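Local coordinates for protein leucyl-tRNA synthetase subunit alpha (Aquifex aeolicus, PDB 3O0A) that probably hydrolyses wrongly charged tRNA(Leu), being the CP1 editing domain of an enzyme that attaches leucine to its tRNA, at residues 75-80 against 110-115; 106-111 against 123-128; 18-23 against 69-74; 9-14 against 37-42. One frame throughout, in Å; residues are numbered along the deposited sequence.

Contact 1: residues 75-80 against 110-115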
loop_
_atom_site.group_PDB
_atom_site.type_symbol
_atom_site.label_atom_id
_atom_site.label_comp_id
_atom_site.label_asym_id
_atom_site.label_seq_id
_atom_site.Cartn_x
_atom_site.Cartn_y
_atom_site.Cartn_z
ATOM N N LEU A 75 17.143 -2.613 9.247
ATOM C CA LEU A 75 16.295 -2.615 10.452
ATOM C C LEU A 75 16.161 -3.982 11.147
ATOM O O LEU A 75 15.627 -4.062 12.265
ATOM C CB LEU A 75 14.889 -2.093 10.105
ATOM C CG LEU A 75 14.750 -0.635 9.647
ATOM C CD1 LEU A 75 13.331 -0.344 9.168
ATOM C CD2 LEU A 75 15.161 0.326 10.774
ATOM N N GLY A 76 16.641 -5.035 10.485
ATOM C CA GLY A 76 16.531 -6.420 10.967
ATOM C C GLY A 76 15.170 -7.055 10.753
ATOM O O GLY A 76 14.844 -8.061 11.397
ATOM N N ASN A 77 14.371 -6.468 9.857
ATOM C CA ASN A 77 12.984 -6.897 9.637
ATOM C C ASN A 77 12.781 -7.732 8.378
ATOM O O ASN A 77 11.751 -8.407 8.240
ATOM C CB ASN A 77 12.047 -5.688 9.509
ATOM C CG ASN A 77 11.954 -4.842 10.768
ATOM O OD1 ASN A 77 12.238 -5.296 11.884
ATOM N ND2 ASN A 77 11.500 -3.597 10.592
ATOM N N ALA A 78 13.705 -7.628 7.427
ATOM C CA ALA A 78 13.539 -8.301 6.136
ATOM C C ALA A 78 14.693 -9.231 5.827
ATOM O O ALA A 78 15.825 -9.010 6.264
ATOM C CB ALA A 78 13.389 -7.286 4.996
ATOM N N CYS A 79 14.384 -10.274 5.060
ATOM C CA CYS A 79 15.391 -11.152 4.494
ATOM C C CYS A 79 15.662 -10.701 3.062
ATOM O O CYS A 79 14.824 -10.912 2.179
ATOM C CB CYS A 79 14.879 -12.591 4.494
ATOM S SG CYS A 79 16.040 -13.687 3.698
ATOM N N TYR A 80 16.814 -10.063 2.830
ATOM C CA TYR A 80 17.102 -9.529 1.504
ATOM C C TYR A 80 17.117 -10.599 0.396
ATOM O O TYR A 80 16.541 -10.398 -0.684
ATOM C CB TYR A 80 18.412 -8.730 1.486
ATOM C CG TYR A 80 18.507 -7.845 0.262
ATOM C CD1 TYR A 80 19.010 -8.345 -0.942
ATOM C CD2 TYR A 80 18.073 -6.509 0.297
ATOM C CE1 TYR A 80 19.074 -7.548 -2.088
ATOM C CE2 TYR A 80 18.153 -5.702 -0.846
ATOM C CZ TYR A 80 18.649 -6.233 -2.026
ATOM O OH TYR A 80 18.731 -5.444 -3.152
ATOM N N GLY A 110 10.225 -5.348 4.972
ATOM C CA GLY A 110 10.837 -5.030 6.256
ATOM C C GLY A 110 10.706 -3.580 6.694
ATOM O O GLY A 110 11.345 -3.157 7.656
ATOM N N VAL A 111 9.882 -2.809 5.991
ATOM C CA VAL A 111 9.645 -1.418 6.380
ATOM C C VAL A 111 8.152 -1.185 6.533
ATOM O O VAL A 111 7.344 -1.949 5.997
ATOM C CB VAL A 111 10.228 -0.408 5.353
ATOM C CG1 VAL A 111 11.771 -0.545 5.297
ATOM C CG2 VAL A 111 9.614 -0.601 3.951
ATOM N N TYR A 112 7.812 -0.118 7.250
ATOM C CA TYR A 112 6.421 0.270 7.455
ATOM C C TYR A 112 6.185 1.675 6.920
ATOM O O TYR A 112 6.926 2.621 7.239
ATOM C CB TYR A 112 6.081 0.199 8.940
ATOM C CG TYR A 112 6.201 -1.201 9.484
ATOM C CD1 TYR A 112 7.441 -1.725 9.859
ATOM C CD2 TYR A 112 5.076 -2.013 9.598
ATOM C CE1 TYR A 112 7.549 -3.035 10.346
ATOM C CE2 TYR A 112 5.172 -3.301 10.096
ATOM C CZ TYR A 112 6.402 -3.807 10.454
ATOM O OH TYR A 112 6.482 -5.089 10.945
ATOM N N ALA A 113 5.172 1.795 6.081
ATOM C CA ALA A 113 4.807 3.083 5.515
ATOM C C ALA A 113 3.789 3.742 6.437
ATOM O O ALA A 113 2.906 3.081 6.983
ATOM C CB ALA A 113 4.201 2.879 4.139
ATOM N N THR A 114 3.910 5.053 6.593
ATOM C CA THR A 114 2.913 5.813 7.312
ATOM C C THR A 114 1.771 6.118 6.364
ATOM O O THR A 114 1.977 6.598 5.244
ATOM C CB THR A 114 3.514 7.103 7.877
ATOM O OG1 THR A 114 4.613 6.763 8.731
ATOM C CG2 THR A 114 2.466 7.891 8.661
ATOM N N ASN A 115 0.565 5.805 6.828
ATOM C CA ASN A 115 -0.663 6.168 6.132
ATOM C C ASN A 115 -0.952 7.649 6.414
ATOM O O ASN A 115 -1.134 8.038 7.576
ATOM C CB ASN A 115 -1.794 5.271 6.654
ATOM C CG ASN A 115 -3.110 5.497 5.933
ATOM O OD1 ASN A 115 -3.357 6.567 5.376
ATOM N ND2 ASN A 115 -3.962 4.475 5.938
#

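Contact 2: residues 106-111 against 123-128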
loop_
_atom_site.group_PDB
_atom_site.type_symbol
_atom_site.label_atom_id
_atom_site.label_comp_id
_atom_site.label_asym_id
_atom_site.label_seq_id
_atom_site.Cartn_x
_atom_site.Cartn_y
_atom_site.Cartn_z
ATOM N N GLY A 106 3.958 -13.276 -2.286
ATOM C CA GLY A 106 4.633 -12.026 -1.966
ATOM C C GLY A 106 5.694 -12.156 -0.892
ATOM O O GLY A 106 5.905 -13.227 -0.313
ATOM N N VAL A 107 6.350 -11.039 -0.615
ATOM C CA VAL A 107 7.462 -10.994 0.325
ATOM C C VAL A 107 7.420 -9.670 1.080
ATOM O O VAL A 107 7.049 -8.635 0.510
ATOM C CB VAL A 107 8.834 -11.159 -0.382
ATOM C CG1 VAL A 107 8.999 -12.576 -0.936
ATOM C CG2 VAL A 107 9.052 -10.107 -1.478
ATOM N N PHE A 108 7.762 -9.714 2.362
ATOM C CA PHE A 108 7.745 -8.501 3.198
ATOM C C PHE A 108 9.071 -7.777 3.003
ATOM O O PHE A 108 10.134 -8.408 3.064
ATOM C CB PHE A 108 7.533 -8.902 4.661
ATOM C CG PHE A 108 7.634 -7.771 5.662
ATOM C CD1 PHE A 108 7.038 -6.529 5.433
ATOM C CD2 PHE A 108 8.308 -7.985 6.868
ATOM C CE1 PHE A 108 7.141 -5.508 6.385
ATOM C CE2 PHE A 108 8.411 -6.991 7.832
ATOM C CZ PHE A 108 7.821 -5.738 7.597
ATOM N N LEU A 109 9.002 -6.468 2.762
ATOM C CA LEU A 109 10.206 -5.659 2.544
ATOM C C LEU A 109 10.874 -5.145 3.826
ATOM O O LEU A 109 11.968 -4.577 3.776
ATOM C CB LEU A 109 9.897 -4.501 1.580
ATOM C CG LEU A 109 9.292 -4.901 0.225
ATOM C CD1 LEU A 109 9.182 -3.643 -0.681
ATOM C CD2 LEU A 109 10.056 -6.055 -0.487
ATOM N N GLY A 110 10.225 -5.348 4.972
ATOM C CA GLY A 110 10.837 -5.030 6.256
ATOM C C GLY A 110 10.706 -3.580 6.694
ATOM O O GLY A 110 11.345 -3.157 7.656
ATOM N N VAL A 111 9.882 -2.809 5.991
ATOM C CA VAL A 111 9.645 -1.418 6.380
ATOM C C VAL A 111 8.152 -1.185 6.533
ATOM O O VAL A 111 7.344 -1.949 5.997
ATOM C CB VAL A 111 10.228 -0.408 5.353
ATOM C CG1 VAL A 111 11.771 -0.545 5.297
ATOM C CG2 VAL A 111 9.614 -0.601 3.951
ATOM N N PRO A 123 2.754 -2.408 6.988
ATOM C CA PRO A 123 3.897 -3.071 6.351
ATOM C C PRO A 123 3.897 -2.979 4.826
ATOM O O PRO A 123 2.836 -3.023 4.192
ATOM C CB PRO A 123 3.753 -4.528 6.807
ATOM C CG PRO A 123 2.293 -4.694 7.042
ATOM C CD PRO A 123 1.829 -3.386 7.596
ATOM N N VAL A 124 5.093 -2.836 4.254
ATOM C CA VAL A 124 5.262 -2.784 2.812
ATOM C C VAL A 124 5.762 -4.127 2.293
ATOM O O VAL A 124 6.793 -4.624 2.746
ATOM C CB VAL A 124 6.221 -1.663 2.387
ATOM C CG1 VAL A 124 6.224 -1.516 0.853
ATOM C CG2 VAL A 124 5.814 -0.348 3.039
ATOM N N TRP A 125 5.003 -4.674 1.345
ATOM C CA TRP A 125 5.253 -5.955 0.689
ATOM C C TRP A 125 5.477 -5.766 -0.815
ATOM O O TRP A 125 5.193 -4.700 -1.372
ATOM C CB TRP A 125 4.027 -6.851 0.899
ATOM C CG TRP A 125 3.907 -7.388 2.269
ATOM C CD1 TRP A 125 3.640 -6.692 3.423
ATOM C CD2 TRP A 125 4.042 -8.754 2.643
ATOM N NE1 TRP A 125 3.613 -7.556 4.499
ATOM C CE2 TRP A 125 3.861 -8.825 4.048
ATOM C CE3 TRP A 125 4.313 -9.928 1.932
ATOM C CZ2 TRP A 125 3.930 -10.029 4.746
ATOM C CZ3 TRP A 125 4.394 -11.129 2.633
ATOM C CH2 TRP A 125 4.208 -11.167 4.024
ATOM N N SER A 126 6.024 -6.788 -1.470
ATOM C CA SER A 126 5.943 -6.895 -2.926
ATOM C C SER A 126 5.147 -8.154 -3.222
ATOM O O SER A 126 5.222 -9.124 -2.460
ATOM C CB SER A 126 7.330 -6.968 -3.564
ATOM O OG SER A 126 7.265 -6.928 -4.981
ATOM N N ALA A 127 4.364 -8.134 -4.301
ATOM C CA ALA A 127 3.514 -9.294 -4.651
ATOM C C ALA A 127 3.291 -9.480 -6.146
ATOM O O ALA A 127 3.369 -8.520 -6.910
ATOM C CB ALA A 127 2.179 -9.230 -3.911
ATOM N N ASN A 128 3.035 -10.727 -6.559
ATOM C CA ASN A 128 2.878 -11.053 -7.983
ATOM C C ASN A 128 1.643 -10.439 -8.631
ATOM O O ASN A 128 1.667 -10.082 -9.818
ATOM C CB ASN A 128 2.923 -12.568 -8.233
ATOM C CG ASN A 128 1.800 -13.327 -7.541
ATOM O OD1 ASN A 128 1.108 -12.797 -6.667
ATOM N ND2 ASN A 128 1.623 -14.592 -7.932
#

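Contact 3: residues 18-23 against 69-74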
loop_
_atom_site.group_PDB
_atom_site.type_symbol
_atom_site.label_atom_id
_atom_site.label_comp_id
_atom_site.label_asym_id
_atom_site.label_seq_id
_atom_site.Cartn_x
_atom_site.Cartn_y
_atom_site.Cartn_z
ATOM N N GLU A 18 21.304 8.919 7.942
ATOM C CA GLU A 18 22.715 8.541 7.717
ATOM C C GLU A 18 22.949 7.029 7.789
ATOM O O GLU A 18 23.795 6.486 7.071
ATOM C CB GLU A 18 23.665 9.282 8.681
ATOM C CG GLU A 18 23.667 10.798 8.482
ATOM C CD GLU A 18 22.499 11.510 9.167
ATOM O OE1 GLU A 18 21.645 10.847 9.805
ATOM O OE2 GLU A 18 22.441 12.756 9.075
ATOM N N LYS A 19 22.177 6.353 8.638
ATOM C CA LYS A 19 22.259 4.894 8.791
ATOM C C LYS A 19 21.777 4.150 7.541
ATOM O O LYS A 19 22.104 2.974 7.351
ATOM C CB LYS A 19 21.435 4.475 10.020
ATOM C CG LYS A 19 21.207 2.978 10.239
ATOM C CD LYS A 19 20.423 2.747 11.549
ATOM C CE LYS A 19 19.935 1.307 11.700
ATOM N NZ LYS A 19 19.358 1.105 13.076
ATOM N N PHE A 20 21.023 4.845 6.684
ATOM C CA PHE A 20 20.400 4.221 5.532
ATOM C C PHE A 20 20.772 4.815 4.176
ATOM O O PHE A 20 20.290 4.332 3.140
ATOM C CB PHE A 20 18.878 4.230 5.704
ATOM C CG PHE A 20 18.434 3.653 7.000
ATOM C CD1 PHE A 20 18.198 2.289 7.127
ATOM C CD2 PHE A 20 18.268 4.479 8.111
ATOM C CE1 PHE A 20 17.788 1.763 8.351
ATOM C CE2 PHE A 20 17.861 3.965 9.327
ATOM C CZ PHE A 20 17.625 2.599 9.438
ATOM N N LEU A 21 21.652 5.814 4.164
ATOM C CA LEU A 21 21.987 6.515 2.915
ATOM C C LEU A 21 22.501 5.601 1.803
ATOM O O LEU A 21 22.227 5.835 0.616
ATOM C CB LEU A 21 23.021 7.621 3.165
ATOM C CG LEU A 21 22.469 8.954 3.655
ATOM C CD1 LEU A 21 23.635 9.871 4.041
ATOM C CD2 LEU A 21 21.582 9.598 2.563
ATOM N N ASN A 22 23.252 4.560 2.159
ATOM C CA ASN A 22 23.753 3.688 1.102
ATOM C C ASN A 22 22.705 2.729 0.518
ATOM O O ASN A 22 22.986 2.011 -0.440
ATOM C CB ASN A 22 25.098 3.010 1.481
ATOM C CG ASN A 22 24.937 1.839 2.445
ATOM O OD1 ASN A 22 23.837 1.378 2.709
ATOM N ND2 ASN A 22 26.061 1.322 2.923
ATOM N N CYS A 23 21.492 2.759 1.074
ATOM C CA CYS A 23 20.358 2.013 0.524
ATOM C C CYS A 23 19.634 2.764 -0.578
ATOM O O CYS A 23 18.828 2.173 -1.280
ATOM C CB CYS A 23 19.336 1.696 1.602
ATOM S SG CYS A 23 19.935 0.477 2.757
ATOM N N ALA A 69 13.904 -2.936 0.624
ATOM C CA ALA A 69 14.444 -4.192 1.177
ATOM C C ALA A 69 15.814 -3.977 1.854
ATOM O O ALA A 69 16.120 -4.585 2.899
ATOM C CB ALA A 69 14.524 -5.269 0.084
ATOM N N CYS A 70 16.619 -3.086 1.278
ATOM C CA CYS A 70 17.920 -2.746 1.863
ATOM C C CYS A 70 17.691 -2.132 3.237
ATOM O O CYS A 70 18.354 -2.495 4.214
ATOM C CB CYS A 70 18.665 -1.760 0.956
ATOM S SG CYS A 70 20.286 -1.229 1.574
ATOM N N ILE A 71 16.731 -1.214 3.304
ATOM C CA ILE A 71 16.357 -0.586 4.573
ATOM C C ILE A 71 15.786 -1.604 5.569
ATOM O O ILE A 71 16.176 -1.610 6.727
ATOM C CB ILE A 71 15.412 0.609 4.351
ATOM C CG1 ILE A 71 16.173 1.712 3.582
ATOM C CG2 ILE A 71 14.866 1.115 5.692
ATOM C CD1 ILE A 71 15.288 2.863 3.060
ATOM N N GLY A 72 14.914 -2.491 5.095
ATOM C CA GLY A 72 14.291 -3.508 5.952
ATOM C C GLY A 72 15.307 -4.497 6.483
ATOM O O GLY A 72 15.205 -4.958 7.629
ATOM N N GLU A 73 16.311 -4.815 5.679
ATOM C CA GLU A 73 17.434 -5.623 6.181
ATOM C C GLU A 73 18.193 -4.872 7.276
ATOM O O GLU A 73 18.536 -5.445 8.336
ATOM C CB GLU A 73 18.381 -5.995 5.031
ATOM C CG GLU A 73 19.663 -6.699 5.507
ATOM C CD GLU A 73 20.641 -6.910 4.389
ATOM O OE1 GLU A 73 21.280 -5.925 3.967
ATOM O OE2 GLU A 73 20.800 -8.072 3.944
ATOM N N ARG A 74 18.441 -3.591 7.025
ATOM C CA ARG A 74 19.198 -2.701 7.920
ATOM C C ARG A 74 18.477 -2.584 9.276
ATOM O O ARG A 74 19.120 -2.527 10.324
ATOM C CB ARG A 74 19.370 -1.334 7.229
ATOM C CG ARG A 74 20.335 -0.313 7.873
ATOM C CD ARG A 74 21.785 -0.518 7.561
ATOM N NE ARG A 74 22.110 -0.997 6.215
ATOM C CZ ARG A 74 22.726 -0.275 5.281
ATOM N NH1 ARG A 74 23.077 0.985 5.529
ATOM N NH2 ARG A 74 22.998 -0.816 4.098
HETATM O O HOH W 1 19.009 -1.901 12.855
#

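Contact 4: residues 9-14 against 37-42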
loop_
_atom_site.group_PDB
_atom_site.type_symbol
_atom_site.label_atom_id
_atom_site.label_comp_id
_atom_site.label_asym_id
_atom_site.label_seq_id
_atom_site.Cartn_x
_atom_site.Cartn_y
_atom_site.Cartn_z
ATOM N N ARG A 9 0.099 9.907 -1.297
ATOM C CA ARG A 9 1.513 9.835 -0.940
ATOM C C ARG A 9 1.696 9.142 0.409
ATOM O O ARG A 9 1.656 9.777 1.460
ATOM C CB ARG A 9 2.164 11.234 -0.944
ATOM C CG ARG A 9 1.966 11.992 -2.256
ATOM C CD ARG A 9 3.046 13.030 -2.481
ATOM N NE ARG A 9 4.382 12.425 -2.601
ATOM C CZ ARG A 9 5.138 12.418 -3.701
ATOM N NH1 ARG A 9 4.702 12.955 -4.836
ATOM N NH2 ARG A 9 6.345 11.856 -3.673
ATOM N N PHE A 10 1.847 7.822 0.379
ATOM C CA PHE A 10 2.333 7.111 1.563
ATOM C C PHE A 10 3.822 7.430 1.710
ATOM O O PHE A 10 4.450 7.886 0.758
ATOM C CB PHE A 10 2.082 5.604 1.418
ATOM C CG PHE A 10 0.637 5.230 1.604
ATOM C CD1 PHE A 10 -0.316 5.551 0.630
ATOM C CD2 PHE A 10 0.220 4.589 2.769
ATOM C CE1 PHE A 10 -1.667 5.221 0.813
ATOM C CE2 PHE A 10 -1.124 4.256 2.956
ATOM C CZ PHE A 10 -2.068 4.569 1.964
ATOM N N TYR A 11 4.381 7.210 2.896
ATOM C CA TYR A 11 5.817 7.421 3.064
ATOM C C TYR A 11 6.392 6.583 4.178
ATOM O O TYR A 11 5.751 6.356 5.198
ATOM C CB TYR A 11 6.135 8.911 3.298
ATOM C CG TYR A 11 5.340 9.565 4.409
ATOM C CD1 TYR A 11 4.109 10.178 4.143
ATOM C CD2 TYR A 11 5.807 9.572 5.729
ATOM C CE1 TYR A 11 3.360 10.790 5.153
ATOM C CE2 TYR A 11 5.053 10.185 6.770
ATOM C CZ TYR A 11 3.834 10.785 6.464
ATOM O OH TYR A 11 3.077 11.391 7.451
ATOM N N VAL A 12 7.619 6.131 3.973
ATOM C CA VAL A 12 8.366 5.476 5.035
ATOM C C VAL A 12 9.159 6.549 5.762
ATOM O O VAL A 12 10.003 7.227 5.159
ATOM C CB VAL A 12 9.303 4.385 4.477
ATOM C CG1 VAL A 12 10.132 3.781 5.583
ATOM C CG2 VAL A 12 8.503 3.305 3.749
ATOM N N GLU A 13 8.858 6.718 7.050
ATOM C CA GLU A 13 9.623 7.630 7.896
ATOM C C GLU A 13 10.970 7.015 8.241
ATOM O O GLU A 13 11.045 5.841 8.626
ATOM C CB GLU A 13 8.865 7.919 9.184
ATOM C CG GLU A 13 7.555 8.650 8.972
ATOM C CD GLU A 13 6.790 8.797 10.266
ATOM O OE1 GLU A 13 7.446 8.999 11.310
ATOM O OE2 GLU A 13 5.548 8.659 10.254
ATOM N N ILE A 14 12.025 7.808 8.091
ATOM C CA ILE A 14 13.383 7.367 8.422
ATOM C C ILE A 14 14.017 8.381 9.370
ATOM O O ILE A 14 14.442 9.461 8.943
ATOM C CB ILE A 14 14.255 7.198 7.147
ATOM C CG1 ILE A 14 13.662 6.156 6.178
ATOM C CG2 ILE A 14 15.707 6.860 7.513
ATOM C CD1 ILE A 14 13.660 4.740 6.708
ATOM N N ARG A 37 11.951 11.104 4.945
ATOM C CA ARG A 37 10.916 10.267 4.318
ATOM C C ARG A 37 11.382 9.679 3.006
ATOM O O ARG A 37 12.169 10.307 2.295
ATOM C CB ARG A 37 9.674 11.102 4.005
ATOM C CG ARG A 37 8.935 11.591 5.209
ATOM C CD ARG A 37 7.816 12.516 4.784
ATOM N NE ARG A 37 7.087 12.946 5.968
ATOM C CZ ARG A 37 5.968 13.661 5.960
ATOM N NH1 ARG A 37 5.426 14.058 4.819
ATOM N NH2 ARG A 37 5.396 13.983 7.113
ATOM N N ILE A 38 10.873 8.485 2.694
ATOM C CA ILE A 38 10.921 7.927 1.341
ATOM C C ILE A 38 9.485 7.756 0.897
ATOM O O ILE A 38 8.733 7.008 1.507
ATOM C CB ILE A 38 11.666 6.569 1.275
ATOM C CG1 ILE A 38 13.131 6.729 1.749
ATOM C CG2 ILE A 38 11.581 5.968 -0.155
ATOM C CD1 ILE A 38 14.047 7.512 0.829
ATOM N N TYR A 39 9.083 8.491 -0.134
ATOM C CA TYR A 39 7.677 8.467 -0.535
ATOM C C TYR A 39 7.334 7.245 -1.369
ATOM O O TYR A 39 8.102 6.863 -2.253
ATOM C CB TYR A 39 7.321 9.732 -1.307
ATOM C CG TYR A 39 7.130 10.929 -0.400
ATOM C CD1 TYR A 39 5.951 11.076 0.342
ATOM C CD2 TYR A 39 8.108 11.906 -0.282
ATOM C CE1 TYR A 39 5.749 12.175 1.169
ATOM C CE2 TYR A 39 7.913 13.016 0.554
ATOM C CZ TYR A 39 6.734 13.134 1.276
ATOM O OH TYR A 39 6.520 14.210 2.105
ATOM N N ILE A 40 6.154 6.682 -1.101
ATOM C CA ILE A 40 5.576 5.642 -1.956
ATOM C C ILE A 40 4.246 6.171 -2.458
ATOM O O ILE A 40 3.236 6.115 -1.755
ATOM C CB ILE A 40 5.368 4.330 -1.169
ATOM C CG1 ILE A 40 6.689 3.881 -0.538
ATOM C CG2 ILE A 40 4.801 3.217 -2.058
ATOM C CD1 ILE A 40 6.949 4.446 0.830
ATOM N N ASP A 41 4.249 6.675 -3.681
ATOM C CA ASP A 41 3.018 7.203 -4.256
ATOM C C ASP A 41 2.181 6.041 -4.775
ATOM O O ASP A 41 2.686 5.159 -5.485
ATOM C CB ASP A 41 3.308 8.155 -5.410
ATOM C CG ASP A 41 4.005 9.435 -4.976
ATOM O OD1 ASP A 41 3.955 9.800 -3.778
ATOM O OD2 ASP A 41 4.597 10.083 -5.871
ATOM N N VAL A 42 0.902 6.038 -4.418
ATOM C CA VAL A 42 0.002 4.995 -4.895
ATOM C C VAL A 42 -1.123 5.644 -5.690
ATOM O O VAL A 42 -1.574 6.725 -5.357
ATOM C CB VAL A 42 -0.555 4.071 -3.747
ATOM C CG1 VAL A 42 0.572 3.505 -2.874
ATOM C CG2 VAL A 42 -1.588 4.773 -2.873
#

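Contact 1: residues 75-80 against 110-115
The backbones come closest where A78 passes G110, with their CA atoms 4.2 Å apart, at the corner of strand 106-114. The CB of A78 packs on the CA of G110 at 3.6 Å. At the backbone angles of G110 a CB would press on the preceding carbonyl O and on A78 CB. N77 supplies the polar link. Its ND2 donates to the O of G110 over 3.0 Å, and the N-H points at the oxygen at 158°. The acceptor lies in the amide plane of N77, but the nitrogen sits above the carbonyl plane of G110. N77 CG lies beside its own backbone N (chi1 -64°), which turns the amide toward G110. The same ND2 of N77 meets the ring edge of Y112 at CE1, 4.0 Å away. A leucine in place of N77 would probably leave the G110 carbonyl without this donor and weaken the tie to the bend. L75 CD1 reaches V111 CG1 at 4.2 Å, the two side chains crossing at about a right angle. G76 ends helix 64-74 in a Schellman motif, and C79 is the N-cap of helix 80-91. The contact thus packs a helix-to-helix turn against the corner of a bent beta strand in the editing domain.

Contact 2: residues 106-111 against 123-128
F108 CG stands anti to its backbone N (chi1 174°), while W125 CG lies beside its own N (chi1 -74°). F108 and W125 are a non-hydrogen-bonded pair, so both side chains leave the same face of the sheet; the torsions then lay F108 CB over the indole, the side chains crossing at about a right angle. The CB of F108 sits 3.8 Å from the centroid of the six-membered ring of W125, as a CH-pi contact. The phenyl ring itself lies obliquely to the indole, with planes 35° apart. F108 CE1 touches P123 CB at 3.6 Å. A serine in place of W125 would probably strip F108 CB of this aromatic cover and open a gap above the strand. Strands 106-109 and 123-127 are the arms of an antiparallel beta hairpin at one side of the four-stranded mixed sheet. V107 and S126 form a hydrogen-bonded pair: V107 N to S126 O and S126 N to V107 O are both 2.9 Å. L109 N then donates to V124 O. Past the corner at G110, V124 N bonds to V111 O at 3.0 Å. On the other side from the aromatic rings, L109 CD1 meets V124 CG1 at 4.0 Å and V111 CG2 meets V124 CB at 3.9 Å. Helices 64-74 and 80-91 cover this side. The hydroxyl of S126 bonds to the O of L58 on strand 55-58.

Contact 3: residues 18-23 against 69-74
C23 and C70 are joined by a disulfide, SG to SG 2.1 Å, with a chi3 of -65°. Beside it, R74 holds the other segment by its guanidinium end. R74 NH1 and R74 NH2 both grip N22 OD1, at 2.9 and 2.7 Å. The NH2 bond lies in the carbonyl plane on a lone pair, whereas NH1 comes from above that plane. The amide and guanidinium planes stand almost perpendicular, at 89°. R74 NH1 also donates to the K19 backbone O at 2.9 Å. C23 SG lies over one face of the guanidinium, toward its rim. A covalent cross-link and hydrogen bonds from R74 thus fasten the loop between strand 6-13 and helix 26-35 to the last turns of helix 64-74. The R74 chain bends at chi2 and chi3, and this brings its end back to the loop. F20 packs along the chain's base, F20 CE1 lying 3.3 Å from R74 CG. I71 CG2 meets F20 CD1 at 3.8 Å and I71 CG1 meets C23 CB. K19 slides past R74 in the opposite direction, and its NZ donates to a water that in turn donates to R74 O. Farther out, I14 packs on both F20 and I71, and L75 also touches F20.

Contact 4: residues 9-14 against 37-42
The Y11 ring carries the guanidinium of R37 flat on one face, a cation-pi stack with centres 3.8 Å apart and planes 12° apart. R37 CD adds a CH-pi contact over the same ring. Y39 runs alongside Y11, pointing the same way, with the two rings oblique at 68°. R37 NH1 donates to Y39 OH at 2.9 Å. That hydroxyl lies in the R37 guanidinium plane, which steadies the group over Y11, and it also bonds to E35. R9 comes over one face of the Y39 ring as a cation-pi contact. R9 CZ is 4.5 Å from the centroid of the Y39 ring, the two planes nearly perpendicular, with Y39 CG at the guanidinium edge. D41 pairs its charge over a face of that guanidinium, though the place of its OD1 is doubtful. On the opposite sheet face, V12 CG2 presses on I40 CD1 at a tight 3.5 Å, and F10 CE1 meets V42 CG2 at 3.7 Å. V12 N donates to I38 O and I38 N to V12 O. I40 N donates to F10 O at 2.8 Å, but the return bond from F10 N is weak. Strands 9-13 and 37-42 form an antiparallel pair in a three-stranded sheet with an apolar face and a face of aromatic and charged residues.

In the fold
Contacts 1 and 2 share G110 and V111, and their centres lie 8 Å apart. Contact 1 grips the bend of strand 106-114, and contact 2 pairs that strand with 121-127. Contact 3 is about 10 Å from contact 1, centre to centre. The two are tied through helix 64-74: the O of G72 probably accepts from N77 N at 2.8 Å and A78 N at 3.1 Å. V111 CG1 also packs on I71 CG2. Contact 4 meets contact 1 where T114 N probably bonds to Y11 O at 2.7 Å, and it meets contact 3 where I14 packs on F20 and I71. Helix 64-74 thus lies against parts of all four contacts.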